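Local coordinates for glutathione-specific gamma-glutamylcyclotransferase (Saccharomyces cerevisiae S288c, PDB 5HWK), which catalyses the cleavage of glutathione into 5-oxo-L-proline and a cysteinylglycine dipeptide, acting on no other gamma-glutamyl peptide, at residues L11-L16 with R55-I60; R37-S42 with Y194-K199. All blocks are in the same frame, centred on the assembly; numbering follows the deposited sequence.

In the fold
Strand 8-12 runs into the loop of 11-16, which interaction 1 brings against 55-60, closing a loop of 38 residues. That loop contains 37-42, the first half of interaction 2. Its second half, 194-199, lies far down the chain on helix 193-205, so the two contacts cross rather than nest. Strands 35-40 and 54-61 are neighbours in a small antiparallel sheet, and each contact reaches this sheet. Interaction 1 ties it to strand 8-12 of the large sheet and to the ligand loop. Interaction 2 ties it to helix 193-205. The contacts also meet directly: Arg37 NH1 hydrogen-bonds Tyr13 O, and Val56 N hydrogen-bonds Gln41 O.

Interaction 1. Residues L11-L16 with R55-I60; sequences LGYGSL and RVATLI. With BEZ (benzoic acid), chain C.
In the ligand pocket, Tyr13 of the carboxylate-binding loop packs on Ala57, Thr58 and Leu59 of strand 54-61. The loop follows strand 8-12, and by similarity it binds the substrate; here it holds benzoic acid. The Tyr13 ring lies between the ligand and strand 54-61. Leu59 CG sits over the centre of one face, 3.5 Å from the Tyr13 ring centroid, in a CH-pi contact. On the opposite face BEZ O2 lies toward the rim, 3.1 Å from Tyr13 CD2. Ala57 O approaches the edge of the ring, 3.7 Å from Tyr13 CE1. The side chain of Tyr13 has CG between its backbone N and carbonyl carbon (chi1 61°), which carries the ring back under the carboxylate. Its hydroxyl passes close to Thr58 CA and hydrogen-bonds to Tyr161 O.

Backbone N-H groups grip the carboxylate. Tyr13 N gives BEZ O2 a nearly straight bond of 2.9 Å, with an angle of 167° at the hydrogen. BEZ O1 takes bonds from Gly14 N at 2.8 Å and Leu16 N at 2.9 Å, and a weak one from Tyr13 N. Ser15 OG hydrogen-bonds Glu115, the proton acceptor by similarity, and Arg114. Three backbone amides bind one carboxylate, which would be expected to stabilise its negative charge without a cationic side chain of this loop, while Leu59 backs the Tyr13 ring from behind.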
loop_
_atom_site.group_PDB
_atom_site.type_symbol
_atom_site.label_atom_id
_atom_site.label_comp_id
_atom_site.label_asym_id
_atom_site.label_seq_id
_atom_site.Cartn_x
_atom_site.Cartn_y
_atom_site.Cartn_z
ATOM N N LEU A 11 -5.498 7.270 -0.463
ATOM C CA LEU A 11 -5.196 5.968 0.111
ATOM C C LEU A 11 -3.805 5.993 0.705
ATOM O O LEU A 11 -2.892 6.591 0.134
ATOM C CB LEU A 11 -5.162 4.920 -0.997
ATOM C CG LEU A 11 -6.455 4.528 -1.678
ATOM C CD1 LEU A 11 -6.151 3.439 -2.730
ATOM C CD2 LEU A 11 -7.397 4.062 -0.620
ATOM N N GLY A 12 -3.673 5.390 1.878
ATOM C CA GLY A 12 -2.342 5.114 2.410
ATOM C C GLY A 12 -2.133 3.626 2.594
ATOM O O GLY A 12 -2.959 2.950 3.218
ATOM N N TYR A 13 -1.021 3.091 2.061
ATOM C CA TYR A 13 -0.709 1.672 2.178
ATOM C C TYR A 13 0.701 1.459 2.704
ATOM O O TYR A 13 1.094 0.313 2.937
ATOM C CB TYR A 13 -0.912 0.919 0.844
ATOM C CG TYR A 13 -0.024 1.436 -0.227
ATOM C CD1 TYR A 13 1.241 0.907 -0.410
ATOM C CD2 TYR A 13 -0.440 2.430 -1.082
ATOM C CE1 TYR A 13 2.070 1.376 -1.354
ATOM C CE2 TYR A 13 0.390 2.891 -2.087
ATOM C CZ TYR A 13 1.660 2.348 -2.228
ATOM O OH TYR A 13 2.489 2.800 -3.225
ATOM N N GLY A 14 1.474 2.526 2.877
ATOM C CA GLY A 14 2.860 2.456 3.344
ATOM C C GLY A 14 3.039 3.477 4.437
ATOM O O GLY A 14 2.271 3.451 5.412
ATOM N N SER A 15 4.031 4.362 4.307
ATOM C CA SER A 15 4.318 5.295 5.382
ATOM C C SER A 15 3.208 6.282 5.635
ATOM O O SER A 15 3.206 6.866 6.706
ATOM C CB SER A 15 5.639 6.047 5.169
ATOM O OG SER A 15 5.596 6.859 4.014
ATOM N N LEU A 16 2.279 6.521 4.690
ATOM C CA LEU A 16 1.194 7.447 5.033
ATOM C C LEU A 16 0.302 6.879 6.114
ATOM O O LEU A 16 -0.453 7.643 6.723
ATOM C CB LEU A 16 0.332 7.767 3.801
ATOM C CG LEU A 16 0.984 8.681 2.763
ATOM C CD1 LEU A 16 0.196 8.604 1.404
ATOM C CD2 LEU A 16 1.079 10.119 3.262
ATOM N N ARG A 55 14.276 -1.554 0.044
ATOM C CA ARG A 55 13.001 -2.025 -0.475
ATOM C C ARG A 55 11.872 -1.384 0.299
ATOM O O ARG A 55 11.797 -1.507 1.529
ATOM C CB ARG A 55 12.828 -3.536 -0.397
ATOM C CG ARG A 55 13.844 -4.310 -1.131
ATOM C CD ARG A 55 13.499 -4.258 -2.614
ATOM N NE ARG A 55 14.362 -5.121 -3.436
ATOM C CZ ARG A 55 15.484 -4.690 -3.973
ATOM N NH1 ARG A 55 15.929 -3.467 -3.775
ATOM N NH2 ARG A 55 16.184 -5.514 -4.735
ATOM N N VAL A 56 10.923 -0.762 -0.421
ATOM C CA VAL A 56 9.779 -0.103 0.203
ATOM C C VAL A 56 8.526 -0.522 -0.561
ATOM O O VAL A 56 8.590 -1.252 -1.547
ATOM C CB VAL A 56 9.986 1.427 0.252
ATOM C CG1 VAL A 56 11.103 1.779 1.233
ATOM C CG2 VAL A 56 10.243 2.005 -1.113
ATOM N N ALA A 57 7.368 -0.121 -0.035
ATOM C CA ALA A 57 6.107 -0.682 -0.521
ATOM C C ALA A 57 5.594 -0.005 -1.790
ATOM O O ALA A 57 5.678 1.221 -1.949
ATOM C CB ALA A 57 5.046 -0.526 0.559
ATOM N N THR A 58 5.007 -0.808 -2.661
ATOM C CA THR A 58 4.189 -0.287 -3.767
ATOM C C THR A 58 2.946 -1.144 -3.855
ATOM O O THR A 58 2.852 -2.180 -3.237
ATOM C CB THR A 58 5.033 -0.224 -5.064
ATOM O OG1 THR A 58 4.252 0.411 -6.071
ATOM C CG2 THR A 58 5.418 -1.590 -5.560
ATOM N N LEU A 59 1.949 -0.680 -4.618
ATOM C CA LEU A 59 0.730 -1.445 -4.835
ATOM C C LEU A 59 0.711 -1.858 -6.291
ATOM O O LEU A 59 1.070 -1.070 -7.170
ATOM C CB LEU A 59 -0.488 -0.551 -4.672
ATOM C CG LEU A 59 -0.959 -0.217 -3.309
ATOM C CD1 LEU A 59 -2.304 0.582 -3.471
ATOM C CD2 LEU A 59 -1.149 -1.463 -2.476
ATOM N N ILE A 60 0.273 -3.075 -6.556
ATOM C CA ILE A 60 0.176 -3.558 -7.920
ATOM C C ILE A 60 -1.289 -3.850 -8.200
ATOM O O ILE A 60 -1.934 -4.600 -7.452
ATOM C CB ILE A 60 1.039 -4.804 -8.113
ATOM C CG1 ILE A 60 2.430 -4.479 -7.591
ATOM C CG2 ILE A 60 1.036 -5.178 -9.566
ATOM C CD1 ILE A 60 3.051 -5.637 -7.065
HETATM C C BEZ C . 1.539 5.336 1.010
HETATM O O1 BEZ C . 1.554 5.196 2.203
HETATM O O2 BEZ C . 0.499 5.012 0.427
HETATM C C1 BEZ C . 2.753 5.793 0.263
HETATM C C2 BEZ C . 2.735 5.692 -1.114
HETATM C C3 BEZ C . 3.871 6.044 -1.853
HETATM C C4 BEZ C . 4.982 6.575 -1.220
HETATM C C5 BEZ C . 4.964 6.712 0.159
HETATM C C6 BEZ C . 3.872 6.321 0.927
#

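Interaction 2. Residues R37-S42 with Y194-K199; sequences RRFWQS and YEYLAK
Phe39 meets Tyr196 and Leu197 through apolar contacts alone, all made by the far end of its ring. In the aromatic pair, Phe39 CE2 lies at the edge of the Tyr196 ring, near its plane, 3.4 Å from Tyr196 CE1. The planes stand at 70° and the centroids are 5.5 Å apart, an oblique pairing. Tyr196 CG is anti to its backbone N (chi1 175°), and this sends the ring from the helix toward the strand.

The aliphatic contact comes from Leu197, whose CD1 branch is 3.8 Å from Phe39 CZ. Leu221 of helix 219-232 also touches both Phe39 and Leu197. With an alanine in place of Phe39, the edge of the Tyr196 ring and the CD1 methyl of Leu197 would probably lose their shared neighbour, and a gap is likely to open between strand and helix.

The hydrogen bonds lie within each segment or run to other parts of the fold. Phe39 is the centre of an inverse gamma turn, with a weak bond of 2.9 Å from Trp40 N to Arg38 O. Arg38 NH1 hydrogen-bonds Arg37 O at 2.9 Å, coming from above the carbonyl plane, while that oxygen lies in the guanidinium plane. On the helix, Lys199 NZ and Glu195 OE2 form a long salt bridge. Tyr196 OH accepts a hydrogen bond from Ala57 N of strand 54-61. The Tyr196 side chain also touches Glu115, the proton acceptor by similarity.

The contact joins helix 193-205 to the corner at Phe39, on the way from strand 35-40 to 42-43, beside the active-site pocket of this ChaC-subfamily gamma-glutamylcyclotransferase.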
loop_
_atom_site.group_PDB
_atom_site.type_symbol
_atom_site.label_atom_id
_atom_site.label_comp_id
_atom_site.label_asym_id
_atom_site.label_seq_id
_atom_site.Cartn_x
_atom_site.Cartn_y
_atom_site.Cartn_z
ATOM N N ARG A 37 -0.083 -5.386 -2.173
ATOM C CA ARG A 37 1.047 -4.561 -1.724
ATOM C C ARG A 37 2.305 -5.436 -1.653
ATOM O O ARG A 37 2.256 -6.534 -1.094
ATOM C CB ARG A 37 0.777 -3.967 -0.347
ATOM C CG ARG A 37 1.973 -3.253 0.283
ATOM C CD ARG A 37 1.650 -2.591 1.606
ATOM N NE ARG A 37 1.014 -3.541 2.486
ATOM C CZ ARG A 37 -0.027 -3.242 3.255
ATOM N NH1 ARG A 37 -0.415 -1.964 3.409
ATOM N NH2 ARG A 37 -0.670 -4.201 3.910
ATOM N N ARG A 38 3.392 -4.979 -2.278
ATOM C CA ARG A 38 4.631 -5.748 -2.284
ATOM C C ARG A 38 5.782 -4.784 -2.059
ATOM O O ARG A 38 5.741 -3.625 -2.472
ATOM C CB ARG A 38 4.839 -6.462 -3.651
ATOM C CG ARG A 38 3.886 -7.638 -3.927
ATOM C CD ARG A 38 4.152 -8.768 -2.961
ATOM N NE ARG A 38 3.347 -9.968 -3.168
ATOM C CZ ARG A 38 2.164 -10.198 -2.603
ATOM N NH1 ARG A 38 1.575 -9.262 -1.850
ATOM N NH2 ARG A 38 1.554 -11.363 -2.821
ATOM N N PHE A 39 6.869 -5.299 -1.465
ATOM C CA PHE A 39 8.059 -4.467 -1.245
ATOM C C PHE A 39 8.981 -4.567 -2.469
ATOM O O PHE A 39 10.119 -5.050 -2.428
ATOM C CB PHE A 39 8.776 -4.861 0.042
ATOM C CG PHE A 39 8.237 -4.200 1.297
ATOM C CD1 PHE A 39 6.884 -4.172 1.573
ATOM C CD2 PHE A 39 9.124 -3.651 2.223
ATOM C CE1 PHE A 39 6.409 -3.589 2.741
ATOM C CE2 PHE A 39 8.682 -3.108 3.386
ATOM C CZ PHE A 39 7.328 -3.048 3.649
ATOM N N TRP A 40 8.412 -4.152 -3.608
ATOM C CA TRP A 40 9.003 -4.255 -4.937
ATOM C C TRP A 40 9.410 -2.913 -5.513
ATOM O O TRP A 40 9.588 -2.799 -6.739
ATOM C CB TRP A 40 8.077 -5.010 -5.873
ATOM C CG TRP A 40 7.916 -6.447 -5.523
ATOM C CD1 TRP A 40 8.598 -7.158 -4.554
ATOM C CD2 TRP A 40 7.075 -7.381 -6.194
ATOM N NE1 TRP A 40 8.176 -8.469 -4.564
ATOM C CE2 TRP A 40 7.244 -8.633 -5.563
ATOM C CE3 TRP A 40 6.152 -7.269 -7.238
ATOM C CZ2 TRP A 40 6.525 -9.766 -5.948
ATOM C CZ3 TRP A 40 5.440 -8.407 -7.622
ATOM C CH2 TRP A 40 5.639 -9.631 -6.981
ATOM N N GLN A 41 9.583 -1.899 -4.662
ATOM C CA GLN A 41 10.067 -0.594 -5.059
ATOM C C GLN A 41 11.396 -0.354 -4.343
ATOM O O GLN A 41 11.523 -0.619 -3.148
ATOM C CB GLN A 41 9.031 0.466 -4.709
ATOM C CG GLN A 41 9.408 1.862 -5.123
ATOM C CD GLN A 41 9.066 2.127 -6.588
ATOM O OE1 GLN A 41 8.737 1.204 -7.347
ATOM N NE2 GLN A 41 9.105 3.392 -6.982
ATOM N N SER A 42 12.432 0.030 -5.075
ATOM C CA SER A 42 13.684 0.311 -4.374
ATOM C C SER A 42 13.692 1.725 -3.784
ATOM O O SER A 42 12.982 2.610 -4.258
ATOM C CB SER A 42 14.842 0.158 -5.328
ATOM O OG SER A 42 14.684 1.114 -6.308
ATOM N N TYR A 194 14.818 -2.261 7.910
ATOM C CA TYR A 194 14.047 -3.075 8.836
ATOM C C TYR A 194 13.057 -2.238 9.625
ATOM O O TYR A 194 11.915 -2.674 9.842
ATOM C CB TYR A 194 15.033 -3.762 9.780
ATOM C CG TYR A 194 14.473 -4.488 10.961
ATOM C CD1 TYR A 194 13.642 -5.604 10.818
ATOM C CD2 TYR A 194 14.926 -4.180 12.237
ATOM C CE1 TYR A 194 13.199 -6.300 11.949
ATOM C CE2 TYR A 194 14.483 -4.832 13.310
ATOM C CZ TYR A 194 13.635 -5.887 13.177
ATOM O OH TYR A 194 13.266 -6.532 14.334
ATOM N N GLU A 195 13.485 -1.056 10.088
ATOM C CA GLU A 195 12.576 -0.165 10.823
ATOM C C GLU A 195 11.356 0.190 9.953
ATOM O O GLU A 195 10.237 0.268 10.470
ATOM C CB GLU A 195 13.289 1.125 11.222
ATOM C CG GLU A 195 12.411 2.017 12.044
ATOM C CD GLU A 195 12.935 3.460 12.233
ATOM O OE1 GLU A 195 13.690 3.987 11.368
ATOM O OE2 GLU A 195 12.513 4.101 13.214
ATOM N N TYR A 196 11.561 0.497 8.669
ATOM C CA TYR A 196 10.414 0.772 7.805
ATOM C C TYR A 196 9.420 -0.396 7.797
ATOM O O TYR A 196 8.198 -0.196 7.947
ATOM C CB TYR A 196 10.917 1.042 6.402
ATOM C CG TYR A 196 9.877 1.229 5.340
ATOM C CD1 TYR A 196 9.380 0.131 4.631
ATOM C CD2 TYR A 196 9.421 2.511 5.016
ATOM C CE1 TYR A 196 8.429 0.297 3.629
ATOM C CE2 TYR A 196 8.466 2.705 3.995
ATOM C CZ TYR A 196 7.952 1.596 3.340
ATOM O OH TYR A 196 7.053 1.760 2.293
ATOM N N LEU A 197 9.917 -1.633 7.656
ATOM C CA LEU A 197 9.011 -2.783 7.690
ATOM C C LEU A 197 8.333 -2.913 9.040
ATOM O O LEU A 197 7.133 -3.187 9.128
ATOM C CB LEU A 197 9.779 -4.058 7.359
ATOM C CG LEU A 197 9.093 -5.403 7.417
ATOM C CD1 LEU A 197 7.828 -5.422 6.560
ATOM C CD2 LEU A 197 10.059 -6.504 6.957
ATOM N N ALA A 198 9.096 -2.764 10.122
ATOM C CA ALA A 198 8.531 -2.897 11.456
ATOM C C ALA A 198 7.483 -1.825 11.740
ATOM O O ALA A 198 6.495 -2.085 12.471
ATOM C CB ALA A 198 9.674 -2.802 12.496
ATOM N N LYS A 199 7.713 -0.599 11.252
ATOM C CA LYS A 199 6.701 0.435 11.493
ATOM C C LYS A 199 5.414 0.106 10.771
ATOM O O LYS A 199 4.337 0.372 11.293
ATOM C CB LYS A 199 7.219 1.805 11.074
ATOM C CG LYS A 199 8.190 2.418 12.103
ATOM C CD LYS A 199 8.565 3.799 11.650
ATOM C CE LYS A 199 9.425 4.576 12.604
ATOM N NZ LYS A 199 8.806 4.688 13.974
#